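Local coordinates for protein lovastatin nonaketide synthase, polyketide synthase component (Aspergillus terreus, PDB 7CPX) that builds dihydromonacolin L, a lovastatin precursor, from malonyl-CoA by iterative condensation, NADPH-dependent reduction and S-adenosylmethionine-dependent methylation, working with its partner LovC, at residues A[575-580]-A[882-887]; A[1101-1106]-A[1250-1255]; A[1221-1226]-A[1241-1246]. The protein carries 2 engineered substitutions. All coordinates share one frame; numbering follows the deposited sequence.

Contact 1. Residues A[575-580]-A[882-887]; sequences KNLIEA and NDLDSF
Asp883 reaches from the first turn of one helix into the first turn of another, where its carboxylate meets the backbone of Asn576. Its OD2 accepts from Asn576 N at 2.8 Å; the donor comes in on the anti side, 22° out of the carboxylate plane. An acidic residue suits this place because the amides at the start of helix 575-578 have no acceptor a turn earlier within the helix, and the helix end would probably favour the negative charge. Lys575 NZ, 4.7 Å from OD2, may add to that field without touching it. The link is returned, if weakly: with CG anti to the carbonyl carbon (chi1 -50°), the Asn576 amide swings beside its own backbone N and offers OD1 to Asp883 N at 3.4 Å. Next to this exchange the amides of Asn576 and Asn882 lie almost parallel, their planes 6° apart. Asn882 is the N-cap of the second helix, its OD1 accepting from Asp885 N at 2.7 Å.

Beside the polar pair the contact becomes hydrophobic. Leu577 lays CG and CD1 against Asp883 CB, the nearer approach being 3.5 Å from CG. Leu577 and Leu884 run antiparallel alongside each other, and CD1 of Leu884 meets CD2 of Leu577. The other branch of Leu884, CD2, packs on Asn576 CB at 3.4 Å and extends to Ala580 CB, so the fork of Leu884 meets Leu577 with one methyl and Asn576 and Ala580 with the other.

Two helix beginnings are thus joined within the malonyl-CoA:ACP transacylase domain. Ile578 turns to helix 582-596 through Val584 and Val588, while Phe887 packs on Leu641 and Leu642 of helix 624-644 and meets the ring of Phe908 in helix 905-911.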
loop_
_atom_site.group_PDB
_atom_site.type_symbol
_atom_site.label_atom_id
_atom_site.label_comp_id
_atom_site.label_asym_id
_atom_site.label_seq_id
_atom_site.Cartn_x
_atom_site.Cartn_y
_atom_site.Cartn_z
ATOM N N LYS A 575 0.546 -67.003 -49.005
ATOM C CA LYS A 575 -0.389 -66.736 -50.092
ATOM C C LYS A 575 -0.585 -65.238 -50.284
ATOM O O LYS A 575 -0.611 -64.742 -51.416
ATOM C CB LYS A 575 -1.724 -67.428 -49.818
ATOM C CG LYS A 575 -2.447 -66.930 -48.575
ATOM C CD LYS A 575 -3.712 -67.729 -48.313
ATOM C CE LYS A 575 -4.496 -67.160 -47.143
ATOM N NZ LYS A 575 -3.724 -67.211 -45.871
ATOM N N ASN A 576 -0.723 -64.498 -49.183
ATOM C CA ASN A 576 -0.899 -63.054 -49.285
ATOM C C ASN A 576 0.419 -62.358 -49.606
ATOM O O ASN A 576 0.449 -61.411 -50.401
ATOM C CB ASN A 576 -1.495 -62.510 -47.989
ATOM C CG ASN A 576 -2.713 -63.288 -47.538
ATOM O OD1 ASN A 576 -2.733 -63.855 -46.445
ATOM N ND2 ASN A 576 -3.740 -63.321 -48.380
ATOM N N LEU A 577 1.520 -62.816 -49.004
ATOM C CA LEU A 577 2.820 -62.219 -49.294
ATOM C C LEU A 577 3.187 -62.386 -50.761
ATOM O O LEU A 577 3.659 -61.441 -51.404
ATOM C CB LEU A 577 3.895 -62.843 -48.403
ATOM C CG LEU A 577 4.100 -62.211 -47.025
ATOM C CD1 LEU A 577 4.901 -63.141 -46.128
ATOM C CD2 LEU A 577 4.803 -60.871 -47.149
ATOM N N ILE A 578 2.978 -63.584 -51.308
ATOM C CA ILE A 578 3.322 -63.834 -52.703
ATOM C C ILE A 578 2.451 -62.996 -53.629
ATOM O O ILE A 578 2.935 -62.432 -54.618
ATOM C CB ILE A 578 3.201 -65.336 -53.015
ATOM C CG1 ILE A 578 4.276 -66.110 -52.245
ATOM C CG2 ILE A 578 3.309 -65.576 -54.516
ATOM C CD1 ILE A 578 4.118 -67.615 -52.294
ATOM N N GLU A 579 1.159 -62.898 -53.327
ATOM C CA GLU A 579 0.207 -62.203 -54.180
ATOM C C GLU A 579 0.093 -60.718 -53.857
ATOM O O GLU A 579 -0.775 -60.042 -54.417
ATOM C CB GLU A 579 -1.170 -62.863 -54.068
ATOM C CG GLU A 579 -1.224 -64.280 -54.615
ATOM C CD GLU A 579 -1.006 -64.338 -56.115
ATOM O OE1 GLU A 579 -0.991 -63.268 -56.758
ATOM O OE2 GLU A 579 -0.849 -65.455 -56.651
ATOM N N ALA A 580 0.943 -60.199 -52.971
ATOM C CA ALA A 580 0.927 -58.784 -52.624
ATOM C C ALA A 580 2.288 -58.109 -52.692
ATOM O O ALA A 580 2.336 -56.874 -52.662
ATOM C CB ALA A 580 0.357 -58.585 -51.211
ATOM N N ASN A 882 -3.172 -63.357 -41.691
ATOM C CA ASN A 882 -2.687 -62.742 -42.920
ATOM C C ASN A 882 -1.166 -62.654 -42.901
ATOM O O ASN A 882 -0.565 -62.266 -41.895
ATOM C CB ASN A 882 -3.299 -61.353 -43.088
ATOM C CG ASN A 882 -2.784 -60.634 -44.317
ATOM O OD1 ASN A 882 -1.677 -60.098 -44.316
ATOM N ND2 ASN A 882 -3.588 -60.616 -45.373
ATOM N N ASP A 883 -0.545 -63.017 -44.024
ATOM C CA ASP A 883 0.913 -63.033 -44.093
ATOM C C ASP A 883 1.486 -61.630 -43.932
ATOM O O ASP A 883 2.438 -61.416 -43.168
ATOM C CB ASP A 883 1.360 -63.653 -45.417
ATOM C CG ASP A 883 0.763 -65.028 -45.647
ATOM O OD1 ASP A 883 0.615 -65.785 -44.665
ATOM O OD2 ASP A 883 0.440 -65.349 -46.809
ATOM N N LEU A 884 0.917 -60.654 -44.646
ATOM C CA LEU A 884 1.380 -59.278 -44.500
ATOM C C LEU A 884 1.222 -58.818 -43.060
ATOM O O LEU A 884 2.134 -58.213 -42.486
ATOM C CB LEU A 884 0.610 -58.341 -45.435
ATOM C CG LEU A 884 0.583 -58.616 -46.940
ATOM C CD1 LEU A 884 1.800 -59.406 -47.389
ATOM C CD2 LEU A 884 -0.704 -59.322 -47.328
ATOM N N ASP A 885 0.065 -59.101 -42.460
ATOM C CA ASP A 885 -0.158 -58.710 -41.075
ATOM C C ASP A 885 0.816 -59.417 -40.144
ATOM O O ASP A 885 1.321 -58.815 -39.196
ATOM C CB ASP A 885 -1.600 -59.009 -40.667
ATOM C CG ASP A 885 -2.611 -58.245 -41.501
ATOM O OD1 ASP A 885 -2.191 -57.500 -42.410
ATOM O OD2 ASP A 885 -3.825 -58.391 -41.246
ATOM N N SER A 886 1.099 -60.695 -40.402
ATOM C CA SER A 886 2.022 -61.430 -39.542
ATOM C C SER A 886 3.416 -60.811 -39.575
ATOM O O SER A 886 4.021 -60.546 -38.528
ATOM C CB SER A 886 2.073 -62.895 -39.971
ATOM O OG SER A 886 0.782 -63.477 -39.957
ATOM N N PHE A 887 3.946 -60.574 -40.777
ATOM C CA PHE A 887 5.287 -60.008 -40.879
ATOM C C PHE A 887 5.327 -58.583 -40.337
ATOM O O PHE A 887 6.296 -58.188 -39.670
ATOM C CB PHE A 887 5.765 -60.044 -42.328
ATOM C CG PHE A 887 7.149 -59.501 -42.518
ATOM C CD1 PHE A 887 8.258 -60.281 -42.242
ATOM C CD2 PHE A 887 7.342 -58.207 -42.967
ATOM C CE1 PHE A 887 9.534 -59.781 -42.413
ATOM C CE2 PHE A 887 8.612 -57.703 -43.140
ATOM C CZ PHE A 887 9.711 -58.489 -42.862
#

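Contact 2. Residues A[1101-1106]-A[1250-1255]; sequences HLPPPE and LFQVEN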
loop_
_atom_site.group_PDB
_atom_site.type_symbol
_atom_site.label_atom_id
_atom_site.label_comp_id
_atom_site.label_asym_id
_atom_site.label_seq_id
_atom_site.Cartn_x
_atom_site.Cartn_y
_atom_site.Cartn_z
ATOM N N HIS A 1101 -31.394 11.808 1.890
ATOM C CA HIS A 1101 -30.349 11.363 2.801
ATOM C C HIS A 1101 -29.575 12.530 3.400
ATOM O O HIS A 1101 -28.812 12.329 4.350
ATOM C CB HIS A 1101 -29.389 10.420 2.077
ATOM C CG HIS A 1101 -30.064 9.247 1.437
ATOM N ND1 HIS A 1101 -30.470 8.141 2.150
ATOM C CD2 HIS A 1101 -30.404 9.009 0.147
ATOM C CE1 HIS A 1101 -31.033 7.272 1.329
ATOM N NE2 HIS A 1101 -31.005 7.775 0.108
ATOM N N LEU A 1102 -29.753 13.736 2.864
ATOM C CA LEU A 1102 -29.112 14.936 3.370
ATOM C C LEU A 1102 -30.159 15.988 3.710
ATOM O O LEU A 1102 -31.256 15.981 3.143
ATOM C CB LEU A 1102 -28.130 15.514 2.344
ATOM C CG LEU A 1102 -26.727 14.909 2.334
ATOM C CD1 LEU A 1102 -25.934 15.409 1.145
ATOM C CD2 LEU A 1102 -26.006 15.251 3.618
ATOM N N PRO A 1103 -29.855 16.902 4.626
ATOM C CA PRO A 1103 -30.828 17.927 4.997
ATOM C C PRO A 1103 -31.201 18.780 3.799
ATOM O O PRO A 1103 -30.346 19.079 2.953
ATOM C CB PRO A 1103 -30.088 18.753 6.060
ATOM C CG PRO A 1103 -28.652 18.496 5.812
ATOM C CD PRO A 1103 -28.574 17.086 5.325
ATOM N N PRO A 1104 -32.462 19.189 3.685
ATOM C CA PRO A 1104 -32.828 20.093 2.605
ATOM C C PRO A 1104 -32.062 21.395 2.721
ATOM O O PRO A 1104 -31.745 21.852 3.835
ATOM C CB PRO A 1104 -34.334 20.302 2.812
ATOM C CG PRO A 1104 -34.782 19.113 3.564
ATOM C CD PRO A 1104 -33.638 18.753 4.456
ATOM N N PRO A 1105 -31.741 22.026 1.597
ATOM C CA PRO A 1105 -30.983 23.278 1.653
ATOM C C PRO A 1105 -31.794 24.392 2.289
ATOM O O PRO A 1105 -33.027 24.365 2.308
ATOM C CB PRO A 1105 -30.691 23.577 0.180
ATOM C CG PRO A 1105 -31.829 22.947 -0.540
ATOM C CD PRO A 1105 -32.138 21.692 0.221
ATOM N N GLU A 1106 -31.082 25.382 2.818
ATOM C CA GLU A 1106 -31.748 26.538 3.390
ATOM C C GLU A 1106 -32.580 27.238 2.318
ATOM O O GLU A 1106 -32.494 26.939 1.124
ATOM C CB GLU A 1106 -30.729 27.496 4.001
ATOM C CG GLU A 1106 -29.923 26.896 5.145
ATOM C CD GLU A 1106 -30.786 26.498 6.327
ATOM O OE1 GLU A 1106 -31.964 26.912 6.374
ATOM O OE2 GLU A 1106 -30.287 25.770 7.211
ATOM N N LEU A 1250 -27.545 17.063 -3.348
ATOM C CA LEU A 1250 -26.582 16.115 -3.895
ATOM C C LEU A 1250 -25.423 15.918 -2.930
ATOM O O LEU A 1250 -25.059 14.785 -2.596
ATOM C CB LEU A 1250 -26.066 16.612 -5.243
ATOM C CG LEU A 1250 -27.102 17.150 -6.229
ATOM C CD1 LEU A 1250 -26.415 17.631 -7.491
ATOM C CD2 LEU A 1250 -28.134 16.092 -6.554
ATOM N N PHE A 1251 -24.831 17.018 -2.473
ATOM C CA PHE A 1251 -23.775 16.955 -1.477
ATOM C C PHE A 1251 -23.699 18.294 -0.760
ATOM O O PHE A 1251 -24.131 19.326 -1.278
ATOM C CB PHE A 1251 -22.424 16.596 -2.106
ATOM C CG PHE A 1251 -21.779 17.726 -2.855
ATOM C CD1 PHE A 1251 -22.038 17.924 -4.197
ATOM C CD2 PHE A 1251 -20.903 18.584 -2.216
ATOM C CE1 PHE A 1251 -21.443 18.961 -4.887
ATOM C CE2 PHE A 1251 -20.305 19.622 -2.896
ATOM C CZ PHE A 1251 -20.573 19.811 -4.236
ATOM N N GLN A 1252 -23.139 18.251 0.443
ATOM C CA GLN A 1252 -22.951 19.423 1.278
ATOM C C GLN A 1252 -21.551 19.396 1.869
ATOM O O GLN A 1252 -20.871 18.366 1.868
ATOM C CB GLN A 1252 -23.989 19.488 2.409
ATOM C CG GLN A 1252 -23.911 18.333 3.398
ATOM C CD GLN A 1252 -24.634 18.623 4.699
ATOM O OE1 GLN A 1252 -24.206 18.185 5.766
ATOM N NE2 GLN A 1252 -25.734 19.362 4.617
ATOM N N VAL A 1253 -21.130 20.547 2.378
ATOM C CA VAL A 1253 -19.843 20.695 3.038
ATOM C C VAL A 1253 -20.060 21.431 4.350
ATOM O O VAL A 1253 -20.942 22.290 4.453
ATOM C CB VAL A 1253 -18.827 21.444 2.153
ATOM C CG1 VAL A 1253 -17.471 21.460 2.813
ATOM C CG2 VAL A 1253 -18.739 20.796 0.786
ATOM N N GLU A 1254 -19.260 21.084 5.352
ATOM C CA GLU A 1254 -19.341 21.672 6.681
ATOM C C GLU A 1254 -17.937 22.036 7.127
ATOM O O GLU A 1254 -17.066 21.161 7.231
ATOM C CB GLU A 1254 -19.986 20.708 7.680
ATOM C CG GLU A 1254 -19.997 21.224 9.111
ATOM C CD GLU A 1254 -20.564 20.223 10.094
ATOM O OE1 GLU A 1254 -20.957 19.118 9.663
ATOM O OE2 GLU A 1254 -20.614 20.541 11.299
ATOM N N ASN A 1255 -17.730 23.327 7.383
ATOM C CA ASN A 1255 -16.478 23.855 7.913
ATOM C C ASN A 1255 -15.288 23.405 7.070
ATOM O O ASN A 1255 -14.278 22.913 7.577
ATOM C CB ASN A 1255 -16.302 23.463 9.379
ATOM C CG ASN A 1255 -15.050 24.053 9.995
ATOM O OD1 ASN A 1255 -14.522 25.055 9.514
ATOM N ND2 ASN A 1255 -14.565 23.431 11.060
#
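The side-chain amide of Gln1252 has Leu1102 over one face, with the methyl CD2 lying 3.8 Å from Gln1252 CD, nearly straight above it. Pro1103 approaches from the same side but obliquely, its ring carbon CG coming to 3.3 Å from Gln1252 NE2; the two side chains cross at about a right angle. At the oxygen end of the amide, OE1 accepts a hydrogen bond from Arg1203 NH1, which probably helps to set how the group is turned. Glutamine suits a buried site of this kind, since its flat surface packs against hydrocarbon while its end remains polar. Its first torsion, 63°, sets CG between the backbone N and the carbonyl carbon, and the extended chain beyond CG then lifts the amide toward the proline.

The strand that carries Gln1252 belongs to what is predicted to be the C-terminal hotdog fold of the dehydratase, and it is broken by a classic beta bulge in which Leu1250 and Phe1251 both face Val1242. Leu1102 covers the backbone here: CD1 lies 3.7 Å from Phe1251 CA and 3.9 Å from Leu1250 O. The ring of Phe1251 is on the other side of the strand, against Leu1173 and Ala1176 of helix 1170-1184. Pro1103 to Pro1105 run in an extended, polyproline-like course, and Pro1103 O accepts from Thr1249 OG1. Thr2017 of the second subunit also packs on Gln1252.

Contact 3. Residues A[1221-1226]-A[1241-1246]; sequences KVAFNT and VVFDAE
Phe1243 lays its ring across the neighbouring strand, one face over the backbone of Ala1223, whose carbonyl carbon sits 3.9 Å above the ring plane near its centre. The methyl of Ala1223 adds a second touch, CB lying 3.3 Å from Phe1243 CE2; a side chain this small lets the broad ring come down on the strand. At the ring edge, in plane, stands Asn1225 OD1, 3.6 Å from CZ, with the amide and ring planes 64° apart. A first torsion of 44° folds the Phe1243 ring over its partner strand.

The face that carries Phe1224 and Val1242 is apolar. Val1222 and Val1242 cross at about a right angle, CG2 of Val1222 meeting CG1 of Val1242, and Phe1224 CB packs more loosely on Val1242 CG2 at 4.2 Å. Beta-branched valines suit such extended backbone.

These side chains are set by antiparallel pairing. Phe1243 N donates to Ala1223 O over 2.9 Å, while Asn1225 and Val1241 exchange both their backbone bonds as a hydrogen-bonded pair. Between them Phe1224 and Val1242 form a non-hydrogen-bonded pair, with Phe1224 CA 3.4 Å from Val1241 O. Farther out, Ser1149 OG bonds to Asn1225 OD1, which probably helps to hold the amide at the ring.

Strands 1222-1230 and 1236-1243 form a beta hairpin flanked by strands 1147-1152 and 1249-1260. Phe1224 and Val1242 pack on Thr1179 and Ala1176 of helix 1170-1184, consistent with the hotdog fold, in which a sheet wraps round a central helix.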
loop_
_atom_site.group_PDB
_atom_site.type_symbol
_atom_site.label_atom_id
_atom_site.label_comp_id
_atom_site.label_asym_id
_atom_site.label_seq_id
_atom_site.Cartn_x
_atom_site.Cartn_y
_atom_site.Cartn_z
ATOM N N LYS A 1221 -26.432 21.113 -14.180
ATOM C CA LYS A 1221 -26.460 22.465 -13.631
ATOM C C LYS A 1221 -27.326 22.432 -12.382
ATOM O O LYS A 1221 -28.547 22.276 -12.477
ATOM C CB LYS A 1221 -26.989 23.466 -14.653
ATOM C CG LYS A 1221 -26.961 24.904 -14.175
ATOM C CD LYS A 1221 -27.023 25.889 -15.332
ATOM C CE LYS A 1221 -28.330 25.777 -16.103
ATOM N NZ LYS A 1221 -28.402 26.764 -17.216
ATOM N N VAL A 1222 -26.696 22.579 -11.221
ATOM C CA VAL A 1222 -27.349 22.364 -9.938
ATOM C C VAL A 1222 -27.200 23.616 -9.088
ATOM O O VAL A 1222 -26.202 24.338 -9.173
ATOM C CB VAL A 1222 -26.763 21.140 -9.204
ATOM C CG1 VAL A 1222 -26.946 19.882 -10.037
ATOM C CG2 VAL A 1222 -25.296 21.373 -8.887
ATOM N N ALA A 1223 -28.197 23.855 -8.243
ATOM C CA ALA A 1223 -28.182 25.028 -7.392
ATOM C C ALA A 1223 -27.296 24.779 -6.175
ATOM O O ALA A 1223 -26.916 23.648 -5.867
ATOM C CB ALA A 1223 -29.599 25.394 -6.966
ATOM N N PHE A 1224 -26.970 25.860 -5.474
ATOM C CA PHE A 1224 -26.085 25.774 -4.326
ATOM C C PHE A 1224 -26.370 26.922 -3.372
ATOM O O PHE A 1224 -26.767 28.015 -3.787
ATOM C CB PHE A 1224 -24.611 25.813 -4.743
ATOM C CG PHE A 1224 -24.147 27.169 -5.198
ATOM C CD1 PHE A 1224 -23.665 28.088 -4.286
ATOM C CD2 PHE A 1224 -24.195 27.525 -6.534
ATOM C CE1 PHE A 1224 -23.243 29.335 -4.692
ATOM C CE2 PHE A 1224 -23.771 28.771 -6.949
ATOM C CZ PHE A 1224 -23.294 29.678 -6.026
ATOM N N ASN A 1225 -26.153 26.648 -2.091
ATOM C CA ASN A 1225 -26.089 27.648 -1.039
ATOM C C ASN A 1225 -24.798 27.436 -0.262
ATOM O O ASN A 1225 -24.226 26.343 -0.260
ATOM C CB ASN A 1225 -27.294 27.556 -0.098
ATOM C CG ASN A 1225 -28.614 27.700 -0.825
ATOM O OD1 ASN A 1225 -28.681 28.292 -1.901
ATOM N ND2 ASN A 1225 -29.673 27.158 -0.237
ATOM N N THR A 1226 -24.323 28.490 0.392
ATOM C CA THR A 1226 -23.068 28.392 1.123
ATOM C C THR A 1226 -23.001 29.491 2.169
ATOM O O THR A 1226 -23.356 30.643 1.896
ATOM C CB THR A 1226 -21.870 28.488 0.173
ATOM O OG1 THR A 1226 -20.670 28.696 0.928
ATOM C CG2 THR A 1226 -22.059 29.626 -0.803
ATOM N N VAL A 1241 -23.873 23.593 0.510
ATOM C CA VAL A 1241 -24.976 22.676 0.262
ATOM C C VAL A 1241 -25.364 22.798 -1.204
ATOM O O VAL A 1241 -25.976 23.789 -1.614
ATOM C CB VAL A 1241 -26.177 22.972 1.179
ATOM C CG1 VAL A 1241 -27.256 21.918 0.999
ATOM C CG2 VAL A 1241 -25.739 23.044 2.632
ATOM N N VAL A 1242 -24.998 21.800 -2.002
ATOM C CA VAL A 1242 -25.327 21.759 -3.421
ATOM C C VAL A 1242 -26.520 20.833 -3.596
ATOM O O VAL A 1242 -26.537 19.724 -3.054
ATOM C CB VAL A 1242 -24.126 21.284 -4.255
ATOM C CG1 VAL A 1242 -24.429 21.371 -5.739
ATOM C CG2 VAL A 1242 -22.902 22.106 -3.917
ATOM N N PHE A 1243 -27.519 21.284 -4.350
ATOM C CA PHE A 1243 -28.764 20.546 -4.489
ATOM C C PHE A 1243 -29.249 20.605 -5.930
ATOM O O PHE A 1243 -28.805 21.433 -6.731
ATOM C CB PHE A 1243 -29.840 21.085 -3.537
ATOM C CG PHE A 1243 -29.918 22.585 -3.491
ATOM C CD1 PHE A 1243 -29.011 23.315 -2.743
ATOM C CD2 PHE A 1243 -30.909 23.264 -4.173
ATOM C CE1 PHE A 1243 -29.082 24.690 -2.689
ATOM C CE2 PHE A 1243 -30.989 24.641 -4.121
ATOM C CZ PHE A 1243 -30.072 25.357 -3.380
ATOM N N ASP A 1244 -30.166 19.695 -6.250
ATOM C CA ASP A 1244 -30.689 19.550 -7.597
ATOM C C ASP A 1244 -31.771 20.596 -7.858
ATOM O O ASP A 1244 -32.090 21.430 -7.006
ATOM C CB ASP A 1244 -31.239 18.138 -7.794
ATOM C CG ASP A 1244 -31.304 17.731 -9.253
ATOM O OD1 ASP A 1244 -31.280 18.627 -10.124
ATOM O OD2 ASP A 1244 -31.388 16.517 -9.530
ATOM N N ALA A 1245 -32.348 20.550 -9.061
ATOM C CA ALA A 1245 -33.454 21.445 -9.382
ATOM C C ALA A 1245 -34.636 21.201 -8.454
ATOM O O ALA A 1245 -35.292 22.148 -8.007
ATOM C CB ALA A 1245 -33.868 21.263 -10.841
ATOM N N GLU A 1246 -34.922 19.933 -8.151
ATOM C CA GLU A 1246 -35.975 19.600 -7.198
ATOM C C GLU A 1246 -35.589 19.915 -5.759
ATOM O O GLU A 1246 -36.374 19.624 -4.851
ATOM C CB GLU A 1246 -36.351 18.118 -7.316
ATOM C CG GLU A 1246 -35.194 17.145 -7.119
ATOM C CD GLU A 1246 -34.470 16.817 -8.411
ATOM O OE1 GLU A 1246 -34.690 17.525 -9.416
ATOM O OE2 GLU A 1246 -33.683 15.847 -8.422
#

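Overall arrangement
Contact 1 stands alone in the transacylase domain, its centre about 99 Å from those of contacts 2 and 3 and its nearest atoms about 83 Å from contact 2 and about 86 Å from contact 3. Contacts 2 and 3 are neighbours in the dehydratase, with centres about 9 Å apart, and 1221-1246 lies inside the loop that contact 2 closes. They join through the backbone by a probable hydrogen bond, Val1242 N to Phe1251 O at 2.7 Å, and through Pro1105, which packs on the ring of Phe1243. Toward helix 1170-1184, the side chains of Phe1251 and Val1242 come within about 9 and 11 Å of that of Asp1174, the predicted dehydratase proton donor.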